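Local coordinates for protein D-alanyl-lipoteichoic acid synthetase (Streptococcus pneumoniae, PDB 3BMA) that probably takes part in the D-alanylation of lipoteichoic acid in cell wall biogenesis, as a membrane-associated member of the DltD family, at residues F345-D348 and G353-G356. The protein carries 1 engineered substitution. Sequence-based numbering, arbitrary orientation.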
loop_
_atom_site.group_PDB
_atom_site.type_symbol
_atom_site.label_atom_id
_atom_site.label_comp_id
_atom_site.label_asym_id
_atom_site.label_seq_id
_atom_site.Cartn_x
_atom_site.Cartn_y
_atom_site.Cartn_z
ATOM N N PHE C 345 -36.816 -30.478 -34.709
ATOM C CA PHE C 345 -35.577 -30.601 -33.941
ATOM C C PHE C 345 -35.023 -29.203 -33.676
ATOM O O PHE C 345 -34.299 -28.970 -32.705
ATOM C CB PHE C 345 -34.552 -31.426 -34.730
ATOM C CG PHE C 345 -33.459 -32.026 -33.883
ATOM C CD1 PHE C 345 -33.611 -33.293 -33.333
ATOM C CD2 PHE C 345 -32.271 -31.332 -33.650
ATOM C CE1 PHE C 345 -32.607 -33.858 -32.556
ATOM C CE2 PHE C 345 -31.261 -31.886 -32.867
ATOM C CZ PHE C 345 -31.430 -33.151 -32.319
ATOM N N MET C 346 -35.386 -28.274 -34.555
ATOM C CA MET C 346 -34.841 -26.934 -34.568
ATOM C C MET C 346 -35.930 -25.916 -34.248
ATOM O O MET C 346 -37.078 -26.063 -34.684
ATOM C CB MET C 346 -34.263 -26.661 -35.954
ATOM C CG MET C 346 -32.919 -25.964 -35.973
ATOM S SD MET C 346 -31.520 -27.091 -35.995
ATOM C CE MET C 346 -31.166 -27.162 -34.242
ATOM N N LYS C 347 -35.569 -24.896 -33.473
ATOM C CA LYS C 347 -36.478 -23.789 -33.167
ATOM C C LYS C 347 -36.377 -22.714 -34.253
ATOM O O LYS C 347 -37.385 -22.140 -34.670
ATOM C CB LYS C 347 -36.178 -23.207 -31.778
ATOM C CG LYS C 347 -37.029 -21.996 -31.376
ATOM C CD LYS C 347 -38.470 -22.371 -31.013
ATOM C CE LYS C 347 -38.696 -22.382 -29.504
ATOM N NZ LYS C 347 -37.986 -23.494 -28.824
ATOM N N ASP C 348 -35.153 -22.455 -34.707
ATOM C CA ASP C 348 -34.906 -21.498 -35.782
ATOM C C ASP C 348 -33.830 -21.996 -36.761
ATOM O O ASP C 348 -33.879 -23.140 -37.203
ATOM C CB ASP C 348 -34.595 -20.095 -35.223
ATOM C CG ASP C 348 -33.578 -20.105 -34.087
ATOM O OD1 ASP C 348 -32.463 -20.642 -34.270
ATOM O OD2 ASP C 348 -33.893 -19.541 -33.014
ATOM N N GLY C 353 -34.539 -26.673 -30.245
ATOM C CA GLY C 353 -35.851 -26.394 -29.694
ATOM C C GLY C 353 -36.775 -27.570 -29.897
ATOM O O GLY C 353 -36.473 -28.482 -30.677
ATOM N N TRP C 354 -37.897 -27.532 -29.182
ATOM C CA TRP C 354 -38.981 -28.509 -29.288
ATOM C C TRP C 354 -38.534 -29.965 -29.113
ATOM O O TRP C 354 -38.156 -30.368 -28.014
ATOM C CB TRP C 354 -39.788 -28.307 -30.584
ATOM C CG TRP C 354 -40.639 -27.057 -30.606
ATOM C CD1 TRP C 354 -41.577 -26.682 -29.683
ATOM C CD2 TRP C 354 -40.652 -26.042 -31.621
ATOM N NE1 TRP C 354 -42.161 -25.492 -30.052
ATOM C CE2 TRP C 354 -41.613 -25.078 -31.238
ATOM C CE3 TRP C 354 -39.940 -25.854 -32.818
ATOM C CZ2 TRP C 354 -41.880 -23.939 -32.003
ATOM C CZ3 TRP C 354 -40.206 -24.720 -33.580
ATOM C CH2 TRP C 354 -41.172 -23.778 -33.167
ATOM N N LEU C 355 -38.572 -30.741 -30.194
ATOM C CA LEU C 355 -38.166 -32.149 -30.161
ATOM C C LEU C 355 -36.652 -32.309 -30.018
ATOM O O LEU C 355 -36.177 -33.335 -29.533
ATOM C CB LEU C 355 -38.683 -32.896 -31.401
ATOM C CG LEU C 355 -39.985 -33.711 -31.333
ATOM C CD1 LEU C 355 -41.172 -32.935 -30.770
ATOM C CD2 LEU C 355 -40.329 -34.272 -32.710
ATOM N N GLY C 356 -35.907 -31.282 -30.424
ATOM C CA GLY C 356 -34.452 -31.244 -30.250
ATOM C C GLY C 356 -34.020 -31.155 -28.797
ATOM O O GLY C 356 -32.924 -31.588 -28.446
#
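The chain folds back on itself so that F345 CA lies 3.9 Å from G356 CA and K347 CA 4.4 Å from G353 CA, with a weak, nearly straight hydrogen bond from G353 N to F345 O (3.4 Å, 165° at the hydrogen). F345 O also receives a CA-H...O contact from G356 CA at 3.3 Å, and G356 CA sits over the centre of the F345 ring, 3.7 Å from its centroid. With CG of F345 anti to the backbone N (chi1 -159°), the ring doubles back across this glycine and presents its face. At both glycines the two stretches of backbone meet directly.

At the other end K347 crosses W354 roughly at a right angle. K347 CD lies 3.8 Å from the centroid of the six-membered ring of W354. The bent chain brings K347 NZ to 4.6 Å from the centroid of the five-membered ring of W354, a cation-pi contact. The ammonium also makes a salt bridge to D56, whose OD1 also accepts a hydrogen bond from W354 N, tying both sides together. M346 O meets the indole at its edge, 3.4 Å from W354 CE3. D232 holds W354 NE1 from helix 222-235.

D348 OD1 accepts hydrogen bonds from the backbone N of I350 and H351; D348 and H351 are spaced as in the Asp-x-x-His motif of SGNH hydrolases, so this turn is probably that clan's catalytic loop, leading into helix 355-369.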